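Long-range contacts in mitogen activated protein kinase, putative (Leishmania donovani, PDB 4QNY), which probably transfers the terminal phosphate of ATP to serine or threonine hydroxyls of protein substrates, as MAP kinases do in signalling cascades: residues 191-196 / 205-210; 247-252 / 293-298; 64-69 / 338-343; 127-132 / 161-166. All coordinates share one frame; numbering follows the deposited sequence.

Followed from the N terminus, the chain first opens contact 3 at helix 62-77 in the N-terminal lobe, and the partner, helix 337-349, arrives only near the C terminus, so the other three contacts fall within this long loop. Contact 4 closes first, setting helix 124-143 against the turn and strand 161-166. Contact 1 follows, a short loop joining the end of the activation segment to the start of helix 206-219. Contact 2 comes next in series, linking 247-252 to the loop 293-298. None of the contacts cross. Contacts 1 and 2 touch, Gln206 NE2 lying 3.2 Å from Pro296 O, whereas contact 3 stands apart, its centre about 38 Å from that of contact 2.

Contact 1. Residues 191-196 / 205-210; sequences YRAPEL and AQIDVW
Trp210 lays its indole flat against the backbone and ring of Ala193 and Pro194, the first two residues of the Ala-Pro-Glu motif that ends the activation segment of protein kinases. The two partners meet the same face of the indole at different places. Pro194 CD sits almost exactly over the six-membered ring, 3.4 Å from its centroid, while Ala193 CA lies over the five-membered ring at 3.6 Å; both are CH-pi contacts. The tryptophan reaches this position because its CG extends anti to the backbone N (chi1 180°), and the proline comes down on it from the opposite direction. Ile207 packs beside the indole, its CG2 3.9 Å from Ala193 CB, and Leu196 meets Ile207 at about a right angle through their CD1 methyls. Glu195 takes the less common rotamer with CG between the backbone N and the carbonyl carbon (chi1 53°), and a bend at chi2 brings OE1 to 3.4 Å from Ile207 CG2. The charge itself is answered elsewhere, by a salt bridge to Arg299, the pairing familiar in this kinase family. Further along helix 206-219, Asp208 turns away to accept from the backbone of His148 and Arg149, so one helix supports both the motif and the catalytic loop. Polar links between the segments run through water: one molecule accepts from Ala193 N and lies 2.7 Å from Ile207 O. A second, in the indole plane, accepts from Trp210 NE1 at 2.8 Å and donates to Arg192 O at 2.8 Å.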
# COMPACT_ATOMS: atom_id res chain seq x y z
N TYR A 191 4.24 -6.72 -6.78
CA TYR A 191 4.79 -5.42 -6.40
C TYR A 191 5.85 -5.55 -5.31
O TYR A 191 6.26 -4.56 -4.71
CB TYR A 191 3.67 -4.49 -5.96
CG TYR A 191 2.63 -4.30 -7.04
CD1 TYR A 191 2.77 -3.32 -8.00
CD2 TYR A 191 1.51 -5.13 -7.11
CE1 TYR A 191 1.83 -3.16 -9.00
CE2 TYR A 191 0.57 -4.98 -8.10
CZ TYR A 191 0.73 -3.99 -9.04
OH TYR A 191 -0.21 -3.82 -10.04
N ARG A 192 6.31 -6.78 -5.09
CA ARG A 192 7.36 -7.04 -4.11
C ARG A 192 8.74 -6.72 -4.68
O ARG A 192 9.09 -7.18 -5.77
CB ARG A 192 7.31 -8.49 -3.65
CG ARG A 192 6.08 -8.82 -2.81
CD ARG A 192 6.03 -10.30 -2.46
NE ARG A 192 5.22 -10.53 -1.27
CZ ARG A 192 5.00 -11.73 -0.73
NH1 ARG A 192 5.53 -12.81 -1.29
NH2 ARG A 192 4.26 -11.84 0.36
N ALA A 193 9.51 -5.93 -3.94
CA ALA A 193 10.87 -5.58 -4.32
C ALA A 193 11.75 -6.83 -4.41
O ALA A 193 11.50 -7.81 -3.72
CB ALA A 193 11.45 -4.58 -3.33
N PRO A 194 12.79 -6.79 -5.26
CA PRO A 194 13.68 -7.95 -5.45
C PRO A 194 14.36 -8.42 -4.17
O PRO A 194 14.61 -9.62 -4.03
CB PRO A 194 14.72 -7.44 -6.46
CG PRO A 194 14.62 -5.95 -6.41
CD PRO A 194 13.18 -5.67 -6.13
N GLU A 195 14.64 -7.51 -3.24
CA GLU A 195 15.27 -7.90 -1.98
C GLU A 195 14.32 -8.76 -1.15
O GLU A 195 14.76 -9.65 -0.42
CB GLU A 195 15.71 -6.67 -1.18
CG GLU A 195 14.63 -5.63 -0.95
CD GLU A 195 14.62 -4.54 -2.00
OE1 GLU A 195 14.41 -3.36 -1.65
OE2 GLU A 195 14.83 -4.86 -3.19
N LEU A 196 13.02 -8.50 -1.26
CA LEU A 196 12.02 -9.33 -0.60
C LEU A 196 11.94 -10.68 -1.29
O LEU A 196 11.97 -11.73 -0.64
CB LEU A 196 10.65 -8.65 -0.62
CG LEU A 196 10.48 -7.37 0.21
CD1 LEU A 196 9.06 -6.84 0.09
CD2 LEU A 196 10.84 -7.64 1.66
N ALA A 205 13.25 1.04 3.66
CA ALA A 205 12.09 1.75 3.13
C ALA A 205 12.11 1.81 1.60
O ALA A 205 11.18 2.32 0.98
CB ALA A 205 12.03 3.15 3.71
N GLN A 206 13.17 1.28 1.01
CA GLN A 206 13.32 1.28 -0.44
C GLN A 206 12.34 0.33 -1.13
O GLN A 206 12.13 0.43 -2.34
CB GLN A 206 14.75 0.91 -0.83
CG GLN A 206 15.78 1.99 -0.52
CD GLN A 206 15.52 3.27 -1.29
OE1 GLN A 206 14.84 4.18 -0.79
NE2 GLN A 206 16.05 3.36 -2.50
N ILE A 207 11.73 -0.57 -0.36
CA ILE A 207 10.76 -1.50 -0.92
C ILE A 207 9.47 -0.77 -1.29
O ILE A 207 8.71 -1.23 -2.14
CB ILE A 207 10.43 -2.66 0.05
CG1 ILE A 207 9.70 -2.14 1.30
CG2 ILE A 207 11.70 -3.41 0.43
CD1 ILE A 207 9.08 -3.23 2.14
N ASP A 208 9.23 0.37 -0.66
CA ASP A 208 8.06 1.19 -0.98
C ASP A 208 8.31 1.98 -2.26
O ASP A 208 7.38 2.26 -3.01
CB ASP A 208 7.73 2.14 0.17
CG ASP A 208 7.14 1.41 1.37
OD1 ASP A 208 6.55 0.33 1.18
OD2 ASP A 208 7.25 1.93 2.50
N VAL A 209 9.57 2.33 -2.50
CA VAL A 209 9.95 3.04 -3.71
C VAL A 209 9.77 2.13 -4.92
O VAL A 209 9.34 2.57 -5.99
CB VAL A 209 11.42 3.54 -3.65
CG1 VAL A 209 11.81 4.24 -4.94
CG2 VAL A 209 11.61 4.46 -2.45
N TRP A 210 10.08 0.85 -4.73
CA TRP A 210 9.90 -0.15 -5.77
C TRP A 210 8.44 -0.24 -6.18
O TRP A 210 8.12 -0.35 -7.37
CB TRP A 210 10.41 -1.52 -5.30
CG TRP A 210 10.25 -2.60 -6.32
CD1 TRP A 210 9.19 -3.44 -6.48
CD2 TRP A 210 11.20 -2.96 -7.34
NE1 TRP A 210 9.40 -4.30 -7.52
CE2 TRP A 210 10.63 -4.03 -8.07
CE3 TRP A 210 12.46 -2.49 -7.70
CZ2 TRP A 210 11.29 -4.63 -9.14
CZ3 TRP A 210 13.11 -3.09 -8.77
CH2 TRP A 210 12.52 -4.15 -9.47
O HOH W 1 8.09 -3.89 -2.27
O HOH W 2 7.99 -6.62 -8.26

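Contact 2. Residues 247-252 / 293-298; sequences EEDINS and VFNPKR
Asp249 and Asn295 meet at the tight centre of this contact, where Asn295 ND2 donates to Asp249 OD1 over 2.9 Å with an N-H...O angle of 174°. The bond stays in the plane of the amide but reaches the carboxylate on its anti side, 28° out of plane; the two side chains cross at about a right angle. Beside it the Phe294 ring presents its edge to the helix backbone, with CE2 3.4 Å from Asp249 O; its CG stands anti to the backbone N, which sends the ring toward the helix. Leu262 and Pro245 also touch this ring, so the aromatic part is enclosed by more than the two segments. Topologically, segment 247-252 opens the insert that MAP kinases carry between two helices of the C-terminal lobe, and 293-298 is the loop that follows helix 282-291. The amide of Asn295 is steadied at its other end by an Asx turn, in which OD1 accepts from Lys297 N at 3.1 Å, with the donor above the carbonyl plane. Toward solvent the charge pairing is loose, although Arg298 CD still comes to 3.2 Å from Asp249 OD1. Arg298 places a face of its guanidinium over Asp249 OD2, and the salt bridge from NE to Asp249 OD1 is long, 3.7 Å, a matter of charge alone since no N-H points at the oxygen; OD2 has a weak bond from Ser246 OG. Ser252 OG reaches the loop through a water, giving its proton to it at 2.7 Å, and this water donates in turn to Asn295 OD1. The aliphatic part of Lys297 passes Ser252 OG with CD at 4.1 Å.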
# COMPACT_ATOMS: atom_id res chain seq x y z
N GLU A 247 27.61 -8.63 -10.73
CA GLU A 247 27.97 -9.62 -9.73
C GLU A 247 28.00 -9.02 -8.33
O GLU A 247 27.58 -9.65 -7.36
CB GLU A 247 29.33 -10.24 -10.06
CG GLU A 247 29.73 -11.42 -9.18
CD GLU A 247 29.22 -12.75 -9.70
OE1 GLU A 247 28.19 -12.77 -10.41
OE2 GLU A 247 29.85 -13.79 -9.40
N GLU A 248 28.47 -7.78 -8.24
CA GLU A 248 28.57 -7.09 -6.96
C GLU A 248 27.20 -6.71 -6.41
O GLU A 248 27.01 -6.62 -5.20
CB GLU A 248 29.44 -5.83 -7.10
N ASP A 249 26.24 -6.49 -7.31
CA ASP A 249 24.88 -6.16 -6.90
C ASP A 249 24.13 -7.41 -6.46
O ASP A 249 23.36 -7.37 -5.50
CB ASP A 249 24.13 -5.45 -8.03
CG ASP A 249 24.54 -4.00 -8.17
OD1 ASP A 249 24.80 -3.35 -7.14
OD2 ASP A 249 24.58 -3.50 -9.32
N ILE A 250 24.35 -8.51 -7.18
CA ILE A 250 23.74 -9.79 -6.83
C ILE A 250 24.20 -10.22 -5.44
O ILE A 250 23.40 -10.69 -4.63
CB ILE A 250 24.09 -10.88 -7.85
CG1 ILE A 250 23.55 -10.51 -9.23
CG2 ILE A 250 23.54 -12.23 -7.42
CD1 ILE A 250 23.88 -11.51 -10.31
N ASN A 251 25.49 -10.05 -5.16
CA ASN A 251 26.05 -10.40 -3.86
C ASN A 251 25.58 -9.47 -2.74
O ASN A 251 25.79 -9.75 -1.56
CB ASN A 251 27.57 -10.39 -3.92
CG ASN A 251 28.13 -11.50 -4.79
OD1 ASN A 251 27.52 -12.57 -4.91
ND2 ASN A 251 29.28 -11.26 -5.40
N SER A 252 24.95 -8.36 -3.11
CA SER A 252 24.52 -7.36 -2.14
C SER A 252 23.10 -7.59 -1.64
O SER A 252 22.70 -7.04 -0.62
CB SER A 252 24.64 -5.96 -2.74
OG SER A 252 24.27 -4.97 -1.80
N VAL A 293 15.56 -0.08 -9.68
CA VAL A 293 16.92 -0.60 -9.62
C VAL A 293 16.97 -1.80 -8.69
O VAL A 293 16.42 -1.76 -7.59
CB VAL A 293 17.92 0.48 -9.16
CG1 VAL A 293 19.29 -0.13 -8.91
CG2 VAL A 293 18.01 1.60 -10.18
N PHE A 294 17.63 -2.86 -9.14
CA PHE A 294 17.75 -4.11 -8.39
C PHE A 294 18.26 -3.89 -6.96
O PHE A 294 17.56 -4.19 -5.99
CB PHE A 294 18.67 -5.08 -9.13
CG PHE A 294 18.91 -6.37 -8.40
CD1 PHE A 294 17.99 -7.40 -8.47
CD2 PHE A 294 20.07 -6.56 -7.66
CE1 PHE A 294 18.22 -8.59 -7.80
CE2 PHE A 294 20.30 -7.74 -7.00
CZ PHE A 294 19.38 -8.76 -7.06
N ASN A 295 19.48 -3.37 -6.85
CA ASN A 295 20.07 -3.08 -5.55
C ASN A 295 19.40 -1.86 -4.91
O ASN A 295 19.48 -0.76 -5.44
CB ASN A 295 21.58 -2.85 -5.70
CG ASN A 295 22.32 -2.91 -4.38
OD1 ASN A 295 21.73 -2.75 -3.31
ND2 ASN A 295 23.63 -3.14 -4.45
N PRO A 296 18.75 -2.07 -3.75
CA PRO A 296 18.05 -0.98 -3.06
C PRO A 296 18.98 0.15 -2.64
O PRO A 296 18.53 1.28 -2.44
CB PRO A 296 17.44 -1.67 -1.84
CG PRO A 296 18.25 -2.91 -1.65
CD PRO A 296 18.63 -3.34 -3.03
N LYS A 297 20.27 -0.14 -2.51
CA LYS A 297 21.25 0.85 -2.11
C LYS A 297 21.60 1.79 -3.27
O LYS A 297 22.11 2.89 -3.05
CB LYS A 297 22.52 0.17 -1.59
CG LYS A 297 22.30 -0.69 -0.36
CD LYS A 297 23.57 -1.42 0.04
CE LYS A 297 23.34 -2.33 1.23
NZ LYS A 297 22.97 -1.56 2.46
N ARG A 298 21.33 1.35 -4.49
CA ARG A 298 21.56 2.17 -5.67
C ARG A 298 20.24 2.67 -6.25
O ARG A 298 20.21 3.45 -7.20
CB ARG A 298 22.34 1.38 -6.73
CG ARG A 298 23.76 1.02 -6.30
CD ARG A 298 24.27 -0.20 -7.04
NE ARG A 298 24.61 0.08 -8.44
CZ ARG A 298 25.86 0.11 -8.91
NH1 ARG A 298 26.07 0.36 -10.19
NH2 ARG A 298 26.88 -0.13 -8.10
O HOH W 3 21.81 -4.43 -0.84

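Contact 3. Residues 64-69 / 338-343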
# COMPACT_ATOMS: atom_id res chain seq x y z
N LEU A 64 -2.81 -11.85 13.43
CA LEU A 64 -3.75 -11.07 12.63
C LEU A 64 -4.32 -9.90 13.41
O LEU A 64 -4.47 -8.80 12.88
CB LEU A 64 -4.88 -11.97 12.13
CG LEU A 64 -4.51 -13.01 11.07
CD1 LEU A 64 -5.69 -13.93 10.78
CD2 LEU A 64 -4.03 -12.33 9.80
N ALA A 65 -4.64 -10.14 14.68
CA ALA A 65 -5.24 -9.11 15.53
C ALA A 65 -4.23 -8.01 15.86
O ALA A 65 -4.60 -6.85 16.00
CB ALA A 65 -5.79 -9.73 16.80
N LYS A 66 -2.96 -8.39 16.00
CA LYS A 66 -1.92 -7.41 16.28
C LYS A 66 -1.69 -6.51 15.06
O LYS A 66 -1.32 -5.35 15.20
CB LYS A 66 -0.61 -8.10 16.68
CG LYS A 66 -0.62 -8.66 18.10
CD LYS A 66 0.59 -9.55 18.36
CE LYS A 66 1.87 -8.75 18.50
NZ LYS A 66 1.98 -8.09 19.83
N ARG A 67 -1.91 -7.06 13.87
CA ARG A 67 -1.76 -6.30 12.64
C ARG A 67 -2.83 -5.23 12.51
O ARG A 67 -2.55 -4.10 12.09
CB ARG A 67 -1.80 -7.23 11.42
CG ARG A 67 -0.56 -8.07 11.23
CD ARG A 67 -0.66 -8.89 9.95
NE ARG A 67 0.50 -9.75 9.75
CZ ARG A 67 0.64 -10.59 8.73
NH1 ARG A 67 1.73 -11.34 8.63
NH2 ARG A 67 -0.32 -10.69 7.82
N ILE A 68 -4.07 -5.58 12.85
CA ILE A 68 -5.17 -4.64 12.70
C ILE A 68 -5.07 -3.54 13.76
O ILE A 68 -5.42 -2.39 13.50
CB ILE A 68 -6.55 -5.35 12.78
CG1 ILE A 68 -7.64 -4.49 12.14
CG2 ILE A 68 -6.93 -5.73 14.21
CD1 ILE A 68 -7.50 -4.34 10.64
N LEU A 69 -4.56 -3.88 14.94
CA LEU A 69 -4.38 -2.90 16.01
C LEU A 69 -3.37 -1.84 15.60
O LEU A 69 -3.57 -0.65 15.83
CB LEU A 69 -3.94 -3.59 17.30
CG LEU A 69 -3.54 -2.66 18.45
CD1 LEU A 69 -4.72 -1.80 18.89
CD2 LEU A 69 -2.99 -3.45 19.63
N VAL A 338 -7.35 -11.24 23.70
CA VAL A 338 -8.12 -10.42 24.62
C VAL A 338 -7.43 -9.09 24.87
O VAL A 338 -8.08 -8.04 24.91
CB VAL A 338 -8.34 -11.15 25.97
CG1 VAL A 338 -9.16 -10.29 26.92
CG2 VAL A 338 -9.02 -12.49 25.74
N ASP A 339 -6.11 -9.13 25.03
CA ASP A 339 -5.32 -7.93 25.27
C ASP A 339 -5.36 -6.98 24.08
O ASP A 339 -5.31 -5.76 24.24
CB ASP A 339 -3.87 -8.30 25.60
N VAL A 340 -5.46 -7.54 22.88
CA VAL A 340 -5.57 -6.74 21.67
C VAL A 340 -6.95 -6.09 21.57
O VAL A 340 -7.06 -4.91 21.23
CB VAL A 340 -5.31 -7.59 20.40
CG1 VAL A 340 -5.52 -6.75 19.15
CG2 VAL A 340 -3.90 -8.16 20.43
N LYS A 341 -7.99 -6.86 21.88
CA LYS A 341 -9.36 -6.35 21.85
C LYS A 341 -9.53 -5.16 22.79
O LYS A 341 -10.20 -4.19 22.44
CB LYS A 341 -10.35 -7.46 22.23
CG LYS A 341 -10.50 -8.55 21.19
CD LYS A 341 -11.58 -9.54 21.59
CE LYS A 341 -11.78 -10.61 20.53
NZ LYS A 341 -12.86 -11.56 20.90
N ARG A 342 -8.93 -5.25 23.97
CA ARG A 342 -9.00 -4.17 24.95
C ARG A 342 -8.27 -2.93 24.44
O ARG A 342 -8.71 -1.81 24.69
CB ARG A 342 -8.40 -4.62 26.28
N ALA A 343 -7.17 -3.15 23.73
CA ALA A 343 -6.39 -2.05 23.18
C ALA A 343 -7.14 -1.35 22.05
O ALA A 343 -7.00 -0.14 21.86
CB ALA A 343 -5.04 -2.56 22.68
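Val340 pushes its CG1 methyl against one turn of the facing helix, touching Ala65 and Leu69. The nearest approach is to the backbone, with Val340 CG1 3.3 Å from Ala65 O, the same carbonyl that accepts the helical bond from Leu69 N. Ala65 CB lies 3.8 Å from Val340 CG1, and Leu69 CB stands 4.0 Å from that methyl on the next turn. The valine's other methyl, CG2, rests beside the aliphatic stem of Lys66, 4.1 Å from its CG. Leu69 also spreads both methyls over Ala343, a turn beyond Val340: its CD2 is 3.8 Å from Ala343 CB and CD1 is almost as close. Leu69 CG runs anti to the backbone N (chi1 172°), which carries the branch out to the neighbouring helix. Apart from the approach to Ala65 O, these contacts are between apolar groups. They join helix 62-77, the regulatory C-helix of the N-terminal lobe, to helix 337-349 of the C-terminal extension that MAP kinases wrap back over that lobe. The two segments run nearly parallel, their axes 17° apart and 9.6 Å at closest approach. Small residues at Ala65 and Ala343 face the partner helix, while Lys66 leads to solvent. Farther out, Lys341 on the extension helix donates from NZ to Phe98 O and packs on Phe59, further tying the extension to the N-terminal lobe. On the C-helix, Leu64 leans on Tyr33 and Ile58.

Contact 4. Residues 127-132 / 161-166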
# COMPACT_ATOMS: atom_id res chain seq x y z
N ILE A 127 0.02 11.92 -14.19
CA ILE A 127 0.95 10.99 -13.56
C ILE A 127 1.89 11.71 -12.59
O ILE A 127 2.15 11.22 -11.49
CB ILE A 127 1.78 10.24 -14.61
CG1 ILE A 127 0.86 9.49 -15.58
CG2 ILE A 127 2.74 9.27 -13.95
CD1 ILE A 127 1.57 8.90 -16.77
N GLN A 128 2.37 12.88 -13.00
CA GLN A 128 3.25 13.69 -12.17
C GLN A 128 2.62 14.01 -10.82
O GLN A 128 3.26 13.89 -9.78
CB GLN A 128 3.62 14.99 -12.89
CG GLN A 128 4.65 14.83 -13.99
CD GLN A 128 4.73 16.05 -14.89
OE1 GLN A 128 3.83 16.88 -14.91
NE2 GLN A 128 5.82 16.16 -15.63
N PHE A 129 1.35 14.41 -10.85
CA PHE A 129 0.63 14.77 -9.63
C PHE A 129 0.36 13.54 -8.77
O PHE A 129 0.43 13.60 -7.54
CB PHE A 129 -0.67 15.49 -9.97
CG PHE A 129 -1.34 16.13 -8.79
CD1 PHE A 129 -0.60 16.82 -7.85
CD2 PHE A 129 -2.72 16.06 -8.63
CE1 PHE A 129 -1.21 17.42 -6.76
CE2 PHE A 129 -3.33 16.66 -7.55
CZ PHE A 129 -2.58 17.34 -6.61
N PHE A 130 0.05 12.42 -9.41
CA PHE A 130 -0.15 11.15 -8.71
C PHE A 130 1.13 10.71 -8.00
O PHE A 130 1.11 10.39 -6.81
CB PHE A 130 -0.61 10.06 -9.68
CG PHE A 130 -2.07 10.12 -10.02
CD1 PHE A 130 -2.98 10.72 -9.16
CD2 PHE A 130 -2.54 9.57 -11.20
CE1 PHE A 130 -4.32 10.77 -9.48
CE2 PHE A 130 -3.88 9.61 -11.52
CZ PHE A 130 -4.77 10.21 -10.66
N ILE A 131 2.23 10.68 -8.75
CA ILE A 131 3.50 10.19 -8.24
C ILE A 131 4.05 11.05 -7.11
O ILE A 131 4.51 10.52 -6.09
CB ILE A 131 4.55 10.09 -9.37
CG1 ILE A 131 4.15 9.00 -10.37
CG2 ILE A 131 5.93 9.80 -8.80
CD1 ILE A 131 3.99 7.63 -9.74
N TYR A 132 3.99 12.37 -7.27
CA TYR A 132 4.51 13.27 -6.24
C TYR A 132 3.73 13.15 -4.94
O TYR A 132 4.31 13.15 -3.86
CB TYR A 132 4.49 14.72 -6.73
CG TYR A 132 5.11 15.67 -5.72
CD1 TYR A 132 6.48 15.82 -5.63
CD2 TYR A 132 4.31 16.41 -4.86
CE1 TYR A 132 7.05 16.69 -4.71
CE2 TYR A 132 4.87 17.28 -3.94
CZ TYR A 132 6.24 17.41 -3.87
OH TYR A 132 6.80 18.27 -2.95
N ASN A 161 -10.28 14.91 -8.90
CA ASN A 161 -9.40 16.05 -8.69
C ASN A 161 -7.94 15.64 -8.74
O ASN A 161 -7.04 16.47 -8.57
CB ASN A 161 -9.70 16.72 -7.35
CG ASN A 161 -11.16 17.12 -7.20
OD1 ASN A 161 -12.03 16.27 -7.05
ND2 ASN A 161 -11.42 18.42 -7.24
N CYS A 162 -7.71 14.34 -8.96
CA CYS A 162 -6.38 13.73 -8.95
C CYS A 162 -5.71 13.82 -7.58
O CYS A 162 -4.51 13.61 -7.46
CB CYS A 162 -5.48 14.35 -10.02
SG CYS A 162 -5.81 13.76 -11.70
N ASP A 163 -6.50 14.13 -6.55
CA ASP A 163 -6.00 14.09 -5.18
C ASP A 163 -5.74 12.64 -4.80
O ASP A 163 -6.49 11.74 -5.19
CB ASP A 163 -7.01 14.72 -4.21
CG ASP A 163 -7.14 16.22 -4.41
OD1 ASP A 163 -6.20 16.83 -4.97
OD2 ASP A 163 -8.17 16.79 -4.00
N LEU A 164 -4.67 12.40 -4.05
CA LEU A 164 -4.23 11.04 -3.76
C LEU A 164 -4.10 10.79 -2.26
O LEU A 164 -3.67 11.66 -1.51
CB LEU A 164 -2.89 10.77 -4.46
CG LEU A 164 -2.35 9.34 -4.51
CD1 LEU A 164 -1.65 9.11 -5.83
CD2 LEU A 164 -1.40 9.08 -3.35
N LYS A 165 -4.49 9.58 -1.84
CA LYS A 165 -4.37 9.18 -0.44
C LYS A 165 -3.96 7.71 -0.31
O LYS A 165 -4.62 6.83 -0.86
CB LYS A 165 -5.68 9.42 0.31
CG LYS A 165 -6.01 10.89 0.54
CD LYS A 165 -7.26 11.05 1.40
CE LYS A 165 -7.62 12.52 1.56
NZ LYS A 165 -8.86 12.69 2.38
N ILE A 166 -2.88 7.46 0.43
CA ILE A 166 -2.40 6.10 0.66
C ILE A 166 -3.18 5.43 1.79
O ILE A 166 -3.39 6.03 2.84
CB ILE A 166 -0.89 6.09 1.00
CG1 ILE A 166 -0.07 6.52 -0.21
CG2 ILE A 166 -0.45 4.71 1.47
CD1 ILE A 166 1.43 6.38 -0.02
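Segment 127-132 of helix 124-143 comes nearest to 161-166 at Phe130 and Leu164, whose CA atoms are 6.4 Å apart, just after Cys162 has turned the chain with a left-handed backbone (phi 63°). That turn points the cysteine at the helix, where its CB sits between two phenylalanines: 3.5 Å from Phe129 CD2, in the plane of that ring and at its edge, and 3.8 Å from Phe130 CE1. The sulfur approaches the second ring obliquely, SG lying 4.5 Å from the centroid of Phe130, a Cys sulfur-aromatic contact. Leu164, whose CG is anti to the backbone N (chi1 -170°), puts CD1 against the helix backbone, 3.2 Å from Phe130 O. Asp163 brings OD1 to the edge of the Phe129 ring, with CE2 at 3.9 Å. The turn leads from strand 156-158 into strand 164-166, an outer strand of a small antiparallel sheet of the C-terminal lobe, and the chain beyond the strand soon supplies Asp168, a magnesium ligand. Gln133 of the same helix bridges the two sides: its NE2 donates to Cys162 O and to Phe129 O of its own helix, and its OE1 accepts from Leu164 N.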